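Local coordinates for protein putative S41 protease (Bacteroides fragilis NCTC 9343, PDB 3K50) that is of unknown function but is probably a serine peptidase of family S41, hydrolysing peptide bonds, with a PDZ domain beside its peptidase fold, at residues S95-V98 and P99-A103; M248-A252 and D253-Q257; L390-A393 and L394-S398. All blocks are in the same frame, centred on the assembly; numbering follows the deposited sequence.

Contact 1: S95-V98 and P99-A103; sequences SYVV and PGSPA
Ser101 reaches back across a type II beta turn, Val98 to Ser101, and meets the carbonyl of Val98 with both its side chain and its backbone. The backbone bond closes the turn: Ser101 N sits 3.2 Å from Val98 O, and the donor stands above the carbonyl plane, 39° out of it. The hydroxyl turns to the same oxygen, with OG held between the backbone N and the carbonyl carbon (chi1 61°). Ser101 OG is modelled 2.5 Å from Val98 O, which is very short, so the exact geometry of this bond is doubtful. Gly100 takes the positive phi (78°) at the third position of the turn.

The valines point different ways. Val97 CG1 lies 4.0 Å from both Ser101 OG and Ala103 CB, the latter in the first turn of the following helix. Val98 leans on the proline ring instead, and Val98 CG1 is 3.7 Å from Pro99 CD.

Ser101 is the N-cap of helix 102-105. Its OG is also hydrogen-bonded to the backbone N of Glu104, and the Glu104 side chain bonds back to the N of Gly100. Val98 itself pairs with Gly75 through the backbone. Ser101 therefore joins the end of strand 90-97 to the start of the helix within the PDZ domain. Its backbone N holds the turn, and its hydroxyl probably donates to the strand-end carbonyl while accepting from Glu104 N.

Contact 2: M248-A252 and D253-Q257; sequences MLAPA and DKMNQ
Pro251 and Lys254 meet in a short 3-10 turn that follows helix 239-249 in the S41 peptidase domain. A type II beta turn, Lys254 to Gln257, comes next and leads into strand 258-263.

Two backbone hydrogen bonds span the 3-10 turn. Lys254 N is 2.9 Å from Pro251 O, and it stands above the carbonyl plane, 44° out of it. Met255 N to Ala252 O is weak at 3.4 Å, though nearly straight (171°). The second turn is closed by Gln257 N, 3.0 Å from Lys254 O. Outside the turn, Ala250 O and Ala252 N are hydrogen-bonded to the side chains of Asn287 and Asn289.

Lys254 NZ stays 3.9 Å from Asp253 OD1, a long salt bridge between two neighbours in sequence.

The apolar contacts lie against the proline and the alanine before it. Lys254 CG crosses the Pro251 ring at an angle, 4.0 Å from Pro251 CD, while Lys254 CB lies by Pro251 O. Met255, a selenomethionine, folds back on itself through a bend at chi2 (-57°) and a second at chi3. This returns its methyl group to the helix end, where Met255 CE rests 4.1 Å from Ala250 CB.

Contact 3: L390-A393 and L394-S398; sequences LNAA and LKIMS
Helix 388-398, near the C terminus, contains this contact, in which Leu390, Asn391, Ala392 and Ala393 each meet the residue four places on. Backbone bonds tie all four pairs in regular alpha-helical fashion. Ile396 N to Ala392 O is 2.8 Å, and Met397 N to Ala393 O is 3.0 Å and nearly in line with the carbonyl.

Leu390 and Leu394 lie across one another, and Leu390 CD1 is 3.9 Å from Leu394 CG. Beside them are Ala393 and the selenomethionine Met397. The bend at chi3 (65°) turns the methyl back along the helix, so that Met397 CE is 3.5 Å from Ala393 O. These residues pack on strands 187-194 and 226-230, while Leu390 and Leu394 also touch strand 176-184. Ala392 CB is 4.3 Å from Ile396 CD1, and Ala392 also rests against Tyr370.

The Lys395 chain crosses the Asn391 amide at a slant. Lys395 CE is 3.1 Å from Asn391 OD1. Lys395 NZ is 3.3 Å from the same oxygen, but the angle is poor for a hydrogen bond. The amide nitrogen of Asn391 bonds instead to the carbonyl of Thr385. Further on, Ser398 OG donates a hydrogen bond to Leu394 O and is hydrogen-bonded to Asn185 ND2.

The chemistry is thus mixed: apolar groups fix the helix on the sheet, and the amide of Asn391 ties it to the preceding loop.

In the fold
All three contacts are local and follow in series along the chain; none nests within or crosses another. Contact 1 comes first and closes the turn between strand 90-97 and helix 102-105 in the PDZ domain. Contact 2 follows, turning the chain at the molecular surface from helix 239-249 toward strand 258-263, and so links that helix to the antiparallel sheet that holds strands 258-263 and 342-352. Contact 3 closes no loop. It lies within helix 388-398, which packs on the mixed sheet near its 176-184 edge. The centres of contacts 1 and 2 are 35 Å apart, and no two contacts touch.

Contact 1: S95-V98 and P99-A103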
loop_
_atom_site.group_PDB
_atom_site.type_symbol
_atom_site.label_atom_id
_atom_site.label_comp_id
_atom_site.label_asym_id
_atom_site.label_seq_id
_atom_site.Cartn_x
_atom_site.Cartn_y
_atom_site.Cartn_z
ATOM N N SER A 95 6.675 4.768 -11.717
ATOM C CA SER A 95 6.786 4.783 -10.292
ATOM C C SER A 95 7.010 3.393 -9.650
ATOM O O SER A 95 7.417 3.332 -8.531
ATOM C CB SER A 95 5.475 5.330 -9.695
ATOM O OG SER A 95 4.354 4.508 -10.115
ATOM N N TYR A 96 6.710 2.305 -10.348
ATOM C CA TYR A 96 6.762 0.955 -9.785
ATOM C C TYR A 96 6.752 -0.021 -10.964
ATOM O O TYR A 96 5.998 0.197 -11.963
ATOM C CB TYR A 96 5.532 0.739 -8.908
ATOM C CG TYR A 96 5.542 -0.512 -8.069
ATOM C CD1 TYR A 96 5.018 -1.649 -8.543
ATOM C CD2 TYR A 96 5.987 -0.502 -6.743
ATOM C CE1 TYR A 96 4.983 -2.801 -7.783
ATOM C CE2 TYR A 96 5.935 -1.620 -5.978
ATOM C CZ TYR A 96 5.430 -2.776 -6.511
ATOM O OH TYR A 96 5.377 -3.942 -5.783
ATOM N N VAL A 97 7.616 -1.040 -10.911
ATOM C CA VAL A 97 7.652 -2.097 -11.935
ATOM C C VAL A 97 7.488 -3.432 -11.217
ATOM O O VAL A 97 8.254 -3.746 -10.278
ATOM C CB VAL A 97 8.984 -2.060 -12.707
ATOM C CG1 VAL A 97 9.141 -3.271 -13.677
ATOM C CG2 VAL A 97 9.075 -0.757 -13.468
ATOM N N VAL A 98 6.526 -4.233 -11.662
ATOM C CA VAL A 98 6.265 -5.528 -11.106
ATOM C C VAL A 98 7.332 -6.509 -11.602
ATOM O O VAL A 98 7.576 -6.574 -12.814
ATOM C CB VAL A 98 4.866 -6.043 -11.532
ATOM C CG1 VAL A 98 4.687 -7.500 -11.210
ATOM C CG2 VAL A 98 3.731 -5.186 -10.885
ATOM N N PRO A 99 7.990 -7.225 -10.671
ATOM C CA PRO A 99 9.005 -8.227 -10.999
ATOM C C PRO A 99 8.439 -9.300 -11.927
ATOM O O PRO A 99 7.342 -9.784 -11.731
ATOM C CB PRO A 99 9.383 -8.819 -9.650
ATOM C CG PRO A 99 8.941 -7.860 -8.625
ATOM C CD PRO A 99 7.810 -7.057 -9.214
ATOM N N GLY A 100 9.180 -9.623 -12.967
ATOM C CA GLY A 100 8.763 -10.634 -13.890
ATOM C C GLY A 100 7.709 -10.224 -14.896
ATOM O O GLY A 100 7.223 -11.084 -15.616
ATOM N N SER A 101 7.409 -8.941 -15.007
ATOM C CA SER A 101 6.402 -8.422 -15.915
ATOM C C SER A 101 6.958 -8.065 -17.290
ATOM O O SER A 101 8.157 -8.033 -17.477
ATOM C CB SER A 101 5.823 -7.136 -15.310
ATOM O OG SER A 101 6.803 -6.108 -15.137
ATOM N N PRO A 102 6.071 -7.834 -18.270
ATOM C CA PRO A 102 6.469 -7.249 -19.533
ATOM C C PRO A 102 7.319 -5.970 -19.370
ATOM O O PRO A 102 8.283 -5.796 -20.107
ATOM C CB PRO A 102 5.114 -6.882 -20.181
ATOM C CG PRO A 102 4.183 -7.877 -19.687
ATOM C CD PRO A 102 4.639 -8.187 -18.267
ATOM N N ALA A 103 6.973 -5.105 -18.416
ATOM C CA ALA A 103 7.719 -3.856 -18.172
ATOM C C ALA A 103 9.192 -4.147 -17.805
ATOM O O ALA A 103 10.159 -3.570 -18.355
ATOM C CB ALA A 103 7.015 -3.014 -17.030
#

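Contact 2: M248-A252 and D253-Q257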
loop_
_atom_site.group_PDB
_atom_site.type_symbol
_atom_site.label_atom_id
_atom_site.label_comp_id
_atom_site.label_asym_id
_atom_site.label_seq_id
_atom_site.Cartn_x
_atom_site.Cartn_y
_atom_site.Cartn_z
HETATM N N MSE A 248 8.699 -8.449 14.544
HETATM C CA MSE A 248 10.079 -8.581 14.114
HETATM C C MSE A 248 10.880 -7.259 14.155
HETATM O O MSE A 248 12.116 -7.296 14.200
HETATM C CB MSE A 248 10.141 -9.270 12.746
HETATM C CG MSE A 248 9.749 -10.757 12.750
HETATM SE SE MSE A 248 10.145 -11.834 11.212
HETATM C CE MSE A 248 9.151 -10.862 9.970
ATOM N N LEU A 249 10.212 -6.111 14.187
ATOM C CA LEU A 249 10.910 -4.810 14.261
ATOM C C LEU A 249 11.143 -4.368 15.692
ATOM O O LEU A 249 12.127 -3.718 15.974
ATOM C CB LEU A 249 10.095 -3.708 13.563
ATOM C CG LEU A 249 9.903 -3.770 12.062
ATOM C CD1 LEU A 249 8.751 -2.901 11.513
ATOM C CD2 LEU A 249 11.295 -3.322 11.428
ATOM N N ALA A 250 10.287 -4.817 16.608
ATOM C CA ALA A 250 10.226 -4.242 17.928
ATOM C C ALA A 250 11.447 -4.474 18.813
ATOM O O ALA A 250 12.219 -5.428 18.592
ATOM C CB ALA A 250 9.008 -4.772 18.641
ATOM N N PRO A 251 11.603 -3.636 19.843
ATOM C CA PRO A 251 12.644 -3.966 20.808
ATOM C C PRO A 251 12.327 -5.320 21.421
ATOM O O PRO A 251 11.153 -5.617 21.762
ATOM C CB PRO A 251 12.484 -2.889 21.888
ATOM C CG PRO A 251 11.745 -1.755 21.230
ATOM C CD PRO A 251 10.887 -2.377 20.184
ATOM N N ALA A 252 13.359 -6.107 21.623
ATOM C CA ALA A 252 13.281 -7.452 22.172
ATOM C C ALA A 252 12.644 -7.501 23.577
ATOM O O ALA A 252 11.955 -8.455 23.927
ATOM C CB ALA A 252 14.709 -8.047 22.183
ATOM N N ASP A 253 12.798 -6.471 24.390
ATOM C CA ASP A 253 12.120 -6.531 25.686
ATOM C C ASP A 253 10.589 -6.342 25.620
ATOM O O ASP A 253 9.907 -6.352 26.670
ATOM C CB ASP A 253 12.766 -5.566 26.699
ATOM C CG ASP A 253 12.692 -4.099 26.292
ATOM O OD1 ASP A 253 12.164 -3.741 25.219
ATOM O OD2 ASP A 253 13.213 -3.283 27.073
ATOM N N LYS A 254 10.034 -6.131 24.428
ATOM C CA LYS A 254 8.592 -5.971 24.278
ATOM C C LYS A 254 7.848 -7.249 23.942
ATOM O O LYS A 254 6.608 -7.249 23.866
ATOM C CB LYS A 254 8.242 -4.928 23.198
ATOM C CG LYS A 254 8.875 -3.545 23.380
ATOM C CD LYS A 254 8.749 -2.969 24.735
ATOM C CE LYS A 254 9.397 -1.586 24.788
ATOM N NZ LYS A 254 9.510 -1.023 26.147
HETATM N N MSE A 255 8.565 -8.354 23.794
HETATM C CA MSE A 255 7.903 -9.565 23.443
HETATM C C MSE A 255 6.820 -9.855 24.457
HETATM O O MSE A 255 7.042 -9.706 25.666
HETATM C CB MSE A 255 8.871 -10.733 23.366
HETATM C CG MSE A 255 9.924 -10.636 22.241
HETATM SE SE MSE A 255 9.070 -10.444 20.445
HETATM C CE MSE A 255 9.187 -8.589 20.192
ATOM N N ASN A 256 5.656 -10.258 23.922
ATOM C CA ASN A 256 4.473 -10.683 24.677
ATOM C C ASN A 256 3.623 -9.547 25.206
ATOM O O ASN A 256 2.575 -9.789 25.751
ATOM C CB ASN A 256 4.803 -11.686 25.795
ATOM C CG ASN A 256 5.458 -12.956 25.286
ATOM O OD1 ASN A 256 6.446 -13.442 25.854
ATOM N ND2 ASN A 256 4.864 -13.544 24.288
ATOM N N GLN A 257 4.047 -8.311 24.981
ATOM C CA GLN A 257 3.251 -7.149 25.352
ATOM C C GLN A 257 2.129 -6.936 24.345
ATOM O O GLN A 257 2.217 -7.375 23.203
ATOM C CB GLN A 257 4.179 -5.918 25.500
ATOM C CG GLN A 257 5.193 -6.177 26.681
ATOM C CD GLN A 257 6.024 -4.995 27.109
ATOM O OE1 GLN A 257 7.221 -5.132 27.422
ATOM N NE2 GLN A 257 5.425 -3.859 27.133
#

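Contact 3: L390-A393 and L394-S398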
loop_
_atom_site.group_PDB
_atom_site.type_symbol
_atom_site.label_atom_id
_atom_site.label_comp_id
_atom_site.label_asym_id
_atom_site.label_seq_id
_atom_site.Cartn_x
_atom_site.Cartn_y
_atom_site.Cartn_z
ATOM N N LEU A 390 14.199 7.861 0.858
ATOM C CA LEU A 390 15.201 7.069 1.593
ATOM C C LEU A 390 16.374 7.987 1.961
ATOM O O LEU A 390 16.832 7.950 3.040
ATOM C CB LEU A 390 15.673 5.858 0.791
ATOM C CG LEU A 390 16.950 5.120 1.273
ATOM C CD1 LEU A 390 16.752 4.583 2.694
ATOM C CD2 LEU A 390 17.313 4.024 0.332
ATOM N N ASN A 391 16.814 8.831 1.043
ATOM C CA ASN A 391 17.889 9.765 1.324
ATOM C C ASN A 391 17.553 10.641 2.537
ATOM O O ASN A 391 18.416 10.945 3.349
ATOM C CB ASN A 391 18.163 10.662 0.132
ATOM C CG ASN A 391 19.410 11.485 0.328
ATOM O OD1 ASN A 391 19.320 12.628 0.698
ATOM N ND2 ASN A 391 20.569 10.861 0.197
ATOM N N ALA A 392 16.306 11.086 2.624
ATOM C CA ALA A 392 15.868 11.928 3.752
ATOM C C ALA A 392 16.053 11.201 5.072
ATOM O O ALA A 392 16.567 11.785 6.042
ATOM C CB ALA A 392 14.399 12.384 3.579
ATOM N N ALA A 393 15.597 9.948 5.138
ATOM C CA ALA A 393 15.717 9.148 6.314
ATOM C C ALA A 393 17.175 9.004 6.692
ATOM O O ALA A 393 17.539 9.152 7.851
ATOM C CB ALA A 393 15.124 7.735 6.099
ATOM N N LEU A 394 17.998 8.677 5.716
ATOM C CA LEU A 394 19.439 8.484 5.981
ATOM C C LEU A 394 20.092 9.749 6.519
ATOM O O LEU A 394 20.951 9.680 7.378
ATOM C CB LEU A 394 20.155 8.025 4.732
ATOM C CG LEU A 394 19.754 6.639 4.170
ATOM C CD1 LEU A 394 20.388 6.484 2.761
ATOM C CD2 LEU A 394 20.145 5.493 5.076
ATOM N N LYS A 395 19.696 10.903 6.004
ATOM C CA LYS A 395 20.244 12.143 6.486
ATOM C C LYS A 395 19.729 12.451 7.895
ATOM O O LYS A 395 20.491 12.903 8.770
ATOM C CB LYS A 395 19.920 13.321 5.541
ATOM C CG LYS A 395 20.698 13.345 4.182
ATOM C CD LYS A 395 20.389 14.708 3.485
ATOM C CE LYS A 395 20.920 14.892 2.029
ATOM N NZ LYS A 395 22.102 14.068 1.766
ATOM N N ILE A 396 18.436 12.265 8.108
ATOM C CA ILE A 396 17.848 12.566 9.417
ATOM C C ILE A 396 18.477 11.701 10.526
ATOM O O ILE A 396 18.849 12.219 11.543
ATOM C CB ILE A 396 16.337 12.407 9.395
ATOM C CG1 ILE A 396 15.727 13.599 8.632
ATOM C CG2 ILE A 396 15.752 12.366 10.825
ATOM C CD1 ILE A 396 14.432 13.271 7.810
HETATM N N MSE A 397 18.685 10.415 10.279
HETATM C CA MSE A 397 19.266 9.564 11.308
HETATM C C MSE A 397 20.728 9.928 11.558
HETATM O O MSE A 397 21.277 9.612 12.592
HETATM C CB MSE A 397 19.112 8.077 10.940
HETATM C CG MSE A 397 20.042 7.603 9.841
HETATM SE SE MSE A 397 19.862 5.729 9.365
HETATM C CE MSE A 397 18.024 5.761 8.626
ATOM N N SER A 398 21.376 10.576 10.613
ATOM C CA SER A 398 22.774 10.940 10.780
ATOM C C SER A 398 22.939 12.368 11.254
ATOM O O SER A 398 24.067 12.820 11.410
ATOM C CB SER A 398 23.504 10.833 9.429
ATOM O OG SER A 398 23.583 9.527 9.001
#